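Local coordinates for protein glucose-6-phosphate 1-dehydrogenase (Mycobacterium avium, PDB 4LGV) that probably catalyses the oxidation of glucose 6-phosphate to 6-phosphogluconolactone with NADP+ as hydride acceptor, the entry step of the pentose phosphate pathway, at residues G272-N277 / G426-F431; R297-G302 / K311-E316. One frame throughout, in Å; residues are numbered along the deposited sequence.

In the fold
The chain first builds the parallel nucleotide-binding sheet, whose last strand is 188-191. Strand 222-230 then opens the large mixed sheet, and helix 273-284 follows before the other strands of that sheet. Its first turn is one side of contact 1. Strand 295-300 comes next and carries one side of contact 2, which closes a short hairpin loop by joining this strand to the loop leading into strand 318-323. Much later the connection between helices 413-424 and 434-449 returns to the start of helix 273-284 and completes contact 1, beside strand 188-191. Contact 2 therefore lies wholly within the long excursion that contact 1 closes. Their nearest atoms are about 21 Å apart.

Contact 1 (G272-N277 / G426-F431); sequences GADDLN and GDRQLF
The first turn of helix 273-284 packs against the turn that links helices 413-424 and 434-449. Ala273 and Arg428 meet directly, CB to CB at 3.9 Å. The backbones come nearest at Ala273 and Gln429, whose CA atoms are 5.0 Å apart, and Ala273 points its CB toward the turn.

Farther along its side chain, Arg428 reaches Asp274. NH1 of Arg428 gives a hydrogen bond to OD2 of Asp274 at 3.2 Å, as part of a salt bridge. The acceptor lies near the guanidinium plane, but the donor comes from above the carboxylate plane, 46° out of it. The two flat groups are turned 76° against each other, so this is not a side-by-side, two-pronged pair. The Arg428 chain bends at chi3 (67°), which swings its end toward the helix. OD1 of the same carboxylate makes a salt bridge with Arg433, so Asp274 is shared by two arginines.

Gly272 is the N-cap of the helix. In segment 426-431, Gly426 is the C-prime residue of a Schellman motif that ends helix 413-424. A type I turn then runs from Arg428 to Phe431, with Phe431 N bonded to Arg428 O at 3.2 Å. Its bend presents the carbonyl of Gln429 to Leu276, whose CD2 lies 4.1 Å from Gln429 O. Leu276 also touches Val200 and Gln204 of helix 200-209. The Phe431 ring extends away from helix 273-284, onto Leu189 and Val191 of strand 188-191.

Contact 2 (R297-G302 / K311-E316); sequences RGQYRG and KDSTTE
Arg297 and Glu316 pair where the hairpin between the neighbouring antiparallel strands 295-300 and 318-323 begins to open. This is near one edge of the large mixed sheet, where strand 454-457 runs along the other side of strand 295-300. The close-packed end is here. The carbonyl O of Gly298 lies 3.2 Å from CA of Glu316 in a CA-H...O contact. CB of Glu316 sits over one face of the Arg297 guanidinium.

NH2 of Arg297 holds two acceptors. One is OE1 of Glu316 at 2.9 Å, the salt bridge, approached from above the carboxylate plane. The guanidinium and carboxylate planes are 58° apart. The other is the carbonyl O of Thr314 at 2.8 Å, with the donor in the carbonyl plane. NH1 of Arg297 bonds to Ser452 O, and OE2 of Glu316 receives Val248 N. The buried charged pair is thus also tied to its surroundings. The Glu316 chain is bent at chi2 (-75°), which brings OE1 to the arginine.

Toward the hairpin tip the packing thins out. Thr314 is exposed, and Thr315 directs its CB away from the strand. Ser313 forms an ST turn, its OG accepting from Thr315 N. OG of Ser313 is also hydrogen-bonded to OD1 of Asp243, and OG1 of Thr315 to the backbone O of Asp243. Here the loop is held to the strand by the extended side chain of Gln299. Its NE2 gives two bonds, both close to its own amide plane. One goes to Thr315 O at 3.0 Å, nearly straight at 170°. The other reaches Ser313 O, also at 3.0 Å, from well above the carbonyl plane.

Contact 1 (G272-N277 / G426-F431)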
loop_
_atom_site.group_PDB
_atom_site.type_symbol
_atom_site.label_atom_id
_atom_site.label_comp_id
_atom_site.label_asym_id
_atom_site.label_seq_id
_atom_site.Cartn_x
_atom_site.Cartn_y
_atom_site.Cartn_z
ATOM N N GLY A 272 -26.522 -3.436 -11.482
ATOM C CA GLY A 272 -27.243 -3.073 -12.725
ATOM C C GLY A 272 -26.401 -2.443 -13.802
ATOM O O GLY A 272 -25.255 -2.054 -13.593
ATOM N N ALA A 273 -26.989 -2.340 -14.978
ATOM C CA ALA A 273 -26.314 -1.747 -16.138
ATOM C C ALA A 273 -25.936 -0.296 -15.909
ATOM O O ALA A 273 -24.882 0.136 -16.362
ATOM C CB ALA A 273 -27.170 -1.888 -17.389
ATOM N N ASP A 274 -26.800 0.484 -15.269
ATOM C CA ASP A 274 -26.477 1.901 -15.110
ATOM C C ASP A 274 -25.366 2.123 -14.074
ATOM O O ASP A 274 -24.578 3.051 -14.201
ATOM C CB ASP A 274 -27.717 2.701 -14.751
ATOM C CG ASP A 274 -28.569 3.057 -15.991
ATOM O OD1 ASP A 274 -28.037 3.308 -17.111
ATOM O OD2 ASP A 274 -29.785 3.080 -15.830
ATOM N N ASP A 275 -25.287 1.248 -13.076
ATOM C CA ASP A 275 -24.185 1.290 -12.150
ATOM C C ASP A 275 -22.874 0.993 -12.891
ATOM O O ASP A 275 -21.869 1.613 -12.632
ATOM C CB ASP A 275 -24.406 0.272 -11.057
ATOM C CG ASP A 275 -25.647 0.577 -10.237
ATOM O OD1 ASP A 275 -25.949 1.766 -10.004
ATOM O OD2 ASP A 275 -26.266 -0.396 -9.762
ATOM N N LEU A 276 -22.900 0.053 -13.801
ATOM C CA LEU A 276 -21.735 -0.285 -14.552
ATOM C C LEU A 276 -21.333 0.881 -15.483
ATOM O O LEU A 276 -20.188 1.287 -15.551
ATOM C CB LEU A 276 -22.001 -1.553 -15.385
ATOM C CG LEU A 276 -21.023 -1.848 -16.515
ATOM C CD1 LEU A 276 -19.629 -2.063 -15.959
ATOM C CD2 LEU A 276 -21.476 -3.067 -17.342
ATOM N N ASN A 277 -22.310 1.415 -16.181
ATOM C CA ASN A 277 -22.095 2.529 -17.067
ATOM C C ASN A 277 -21.697 3.845 -16.359
ATOM O O ASN A 277 -20.933 4.582 -16.921
ATOM C CB ASN A 277 -23.334 2.714 -17.948
ATOM C CG ASN A 277 -23.401 1.676 -19.033
ATOM O OD1 ASN A 277 -22.378 1.222 -19.529
ATOM N ND2 ASN A 277 -24.590 1.299 -19.407
ATOM N N GLY A 426 -33.969 -6.828 -22.650
ATOM C CA GLY A 426 -33.712 -5.552 -21.942
ATOM C C GLY A 426 -32.453 -5.521 -21.070
ATOM O O GLY A 426 -32.352 -4.739 -20.150
ATOM N N ASP A 427 -31.489 -6.382 -21.364
ATOM C CA ASP A 427 -30.217 -6.393 -20.657
ATOM C C ASP A 427 -29.252 -5.422 -21.371
ATOM O O ASP A 427 -28.777 -5.694 -22.481
ATOM C CB ASP A 427 -29.708 -7.848 -20.621
ATOM C CG ASP A 427 -28.349 -8.000 -19.975
ATOM O OD1 ASP A 427 -27.803 -7.029 -19.405
ATOM O OD2 ASP A 427 -27.783 -9.113 -20.103
ATOM N N ARG A 428 -28.937 -4.310 -20.722
ATOM C CA ARG A 428 -28.199 -3.223 -21.361
ATOM C C ARG A 428 -26.679 -3.173 -21.112
ATOM O O ARG A 428 -26.042 -2.192 -21.442
ATOM C CB ARG A 428 -28.800 -1.880 -20.938
ATOM C CG ARG A 428 -30.266 -1.693 -21.370
ATOM C CD ARG A 428 -30.959 -0.663 -20.435
ATOM N NE ARG A 428 -30.368 0.657 -20.641
ATOM C CZ ARG A 428 -30.212 1.604 -19.717
ATOM N NH1 ARG A 428 -30.594 1.406 -18.447
ATOM N NH2 ARG A 428 -29.672 2.775 -20.082
ATOM N N GLN A 429 -26.132 -4.217 -20.520
ATOM C CA GLN A 429 -24.713 -4.217 -20.169
ATOM C C GLN A 429 -23.770 -4.102 -21.372
ATOM O O GLN A 429 -22.685 -3.563 -21.269
ATOM C CB GLN A 429 -24.378 -5.437 -19.288
ATOM C CG GLN A 429 -23.841 -6.687 -19.935
ATOM C CD GLN A 429 -23.753 -7.885 -18.966
ATOM O OE1 GLN A 429 -23.577 -7.714 -17.764
ATOM N NE2 GLN A 429 -23.875 -9.100 -19.509
ATOM N N LEU A 430 -24.208 -4.635 -22.497
ATOM C CA LEU A 430 -23.412 -4.671 -23.706
ATOM C C LEU A 430 -23.728 -3.549 -24.692
ATOM O O LEU A 430 -23.269 -3.569 -25.796
ATOM C CB LEU A 430 -23.613 -5.999 -24.409
ATOM C CG LEU A 430 -23.334 -7.260 -23.576
ATOM C CD1 LEU A 430 -23.817 -8.474 -24.329
ATOM C CD2 LEU A 430 -21.836 -7.352 -23.263
ATOM N N PHE A 431 -24.467 -2.545 -24.239
ATOM C CA PHE A 431 -24.875 -1.440 -25.067
ATOM C C PHE A 431 -24.418 -0.126 -24.429
ATOM O O PHE A 431 -24.855 0.246 -23.363
ATOM C CB PHE A 431 -26.374 -1.464 -25.246
ATOM C CG PHE A 431 -26.889 -2.728 -25.917
ATOM C CD1 PHE A 431 -26.834 -2.862 -27.283
ATOM C CD2 PHE A 431 -27.406 -3.770 -25.173
ATOM C CE1 PHE A 431 -27.273 -4.014 -27.894
ATOM C CE2 PHE A 431 -27.860 -4.926 -25.782
ATOM C CZ PHE A 431 -27.810 -5.040 -27.136
#

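Contact 2 (R297-G302 / K311-E316)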
loop_
_atom_site.group_PDB
_atom_site.type_symbol
_atom_site.label_atom_id
_atom_site.label_comp_id
_atom_site.label_asym_id
_atom_site.label_seq_id
_atom_site.Cartn_x
_atom_site.Cartn_y
_atom_site.Cartn_z
ATOM N N ARG A 297 -1.078 6.033 -38.321
ATOM C CA ARG A 297 -2.132 5.488 -39.167
ATOM C C ARG A 297 -1.533 4.664 -40.285
ATOM O O ARG A 297 -0.573 5.083 -40.939
ATOM C CB ARG A 297 -2.977 6.598 -39.745
ATOM C CG ARG A 297 -3.763 7.312 -38.688
ATOM C CD ARG A 297 -4.385 8.576 -39.210
ATOM N NE ARG A 297 -5.511 8.280 -40.073
ATOM C CZ ARG A 297 -5.553 8.452 -41.402
ATOM N NH1 ARG A 297 -4.514 8.920 -42.101
ATOM N NH2 ARG A 297 -6.676 8.146 -42.043
ATOM N N GLY A 298 -2.097 3.480 -40.492
ATOM C CA GLY A 298 -1.604 2.559 -41.490
ATOM C C GLY A 298 -2.676 2.128 -42.472
ATOM O O GLY A 298 -3.868 2.201 -42.178
ATOM N N GLN A 299 -2.219 1.644 -43.630
ATOM C CA GLN A 299 -3.090 1.129 -44.669
ATOM C C GLN A 299 -2.391 -0.017 -45.354
ATOM O O GLN A 299 -1.266 0.128 -45.845
ATOM C CB GLN A 299 -3.381 2.204 -45.690
ATOM C CG GLN A 299 -4.550 1.907 -46.590
ATOM C CD GLN A 299 -4.599 2.891 -47.740
ATOM O OE1 GLN A 299 -3.884 2.712 -48.736
ATOM N NE2 GLN A 299 -5.426 3.939 -47.613
ATOM N N TYR A 300 -3.036 -1.173 -45.355
ATOM C CA TYR A 300 -2.377 -2.328 -45.892
ATOM C C TYR A 300 -2.284 -2.256 -47.450
ATOM O O TYR A 300 -3.185 -1.746 -48.116
ATOM C CB TYR A 300 -3.034 -3.611 -45.383
ATOM C CG TYR A 300 -4.394 -3.982 -45.944
ATOM C CD1 TYR A 300 -4.519 -4.628 -47.183
ATOM C CD2 TYR A 300 -5.543 -3.828 -45.169
ATOM C CE1 TYR A 300 -5.769 -5.044 -47.655
ATOM C CE2 TYR A 300 -6.792 -4.231 -45.621
ATOM C CZ TYR A 300 -6.913 -4.832 -46.870
ATOM O OH TYR A 300 -8.164 -5.205 -47.271
ATOM N N ARG A 301 -1.178 -2.775 -47.984
ATOM C CA ARG A 301 -0.919 -2.805 -49.426
ATOM C C ARG A 301 -1.927 -3.748 -50.068
ATOM O O ARG A 301 -2.058 -4.919 -49.665
ATOM C CB ARG A 301 0.514 -3.251 -49.731
ATOM N N GLY A 302 -2.669 -3.212 -51.039
ATOM C CA GLY A 302 -3.788 -3.944 -51.652
ATOM C C GLY A 302 -5.155 -3.403 -51.278
ATOM O O GLY A 302 -6.147 -3.747 -51.901
ATOM N N LYS A 311 -9.202 4.827 -55.283
ATOM C CA LYS A 311 -7.838 4.467 -55.696
ATOM C C LYS A 311 -6.803 5.299 -54.926
ATOM O O LYS A 311 -5.692 4.843 -54.670
ATOM C CB LYS A 311 -7.647 4.603 -57.223
ATOM N N ASP A 312 -7.200 6.507 -54.532
ATOM C CA ASP A 312 -6.350 7.407 -53.744
ATOM C C ASP A 312 -6.781 7.520 -52.246
ATOM O O ASP A 312 -6.474 8.498 -51.590
ATOM C CB ASP A 312 -6.371 8.788 -54.411
ATOM C CG ASP A 312 -7.777 9.376 -54.493
ATOM O OD1 ASP A 312 -8.752 8.631 -54.205
ATOM O OD2 ASP A 312 -7.897 10.571 -54.844
ATOM N N SER A 313 -7.513 6.538 -51.725
ATOM C CA SER A 313 -7.997 6.584 -50.326
ATOM C C SER A 313 -6.885 6.848 -49.316
ATOM O O SER A 313 -5.818 6.256 -49.397
ATOM C CB SER A 313 -8.655 5.259 -49.938
ATOM O OG SER A 313 -9.064 5.279 -48.583
ATOM N N THR A 314 -7.143 7.712 -48.348
ATOM C CA THR A 314 -6.233 7.860 -47.209
ATOM C C THR A 314 -6.871 7.297 -45.933
ATOM O O THR A 314 -6.450 7.645 -44.836
ATOM C CB THR A 314 -5.813 9.323 -46.983
ATOM O OG1 THR A 314 -6.989 10.127 -46.859
ATOM C CG2 THR A 314 -4.947 9.820 -48.162
ATOM N N THR A 315 -7.874 6.430 -46.085
ATOM C CA THR A 315 -8.534 5.770 -44.940
ATOM C C THR A 315 -7.602 4.728 -44.321
ATOM O O THR A 315 -6.931 3.965 -45.038
ATOM C CB THR A 315 -9.844 5.099 -45.369
ATOM O OG1 THR A 315 -10.722 6.095 -45.900
ATOM C CG2 THR A 315 -10.510 4.424 -44.206
ATOM N N GLU A 316 -7.552 4.705 -42.989
ATOM C CA GLU A 316 -6.622 3.808 -42.268
ATOM C C GLU A 316 -7.298 2.481 -42.029
ATOM O O GLU A 316 -8.471 2.412 -41.703
ATOM C CB GLU A 316 -6.139 4.452 -40.960
ATOM C CG GLU A 316 -7.105 4.418 -39.730
ATOM C CD GLU A 316 -8.274 5.395 -39.800
ATOM O OE1 GLU A 316 -8.416 6.115 -40.818
ATOM O OE2 GLU A 316 -9.078 5.425 -38.836
#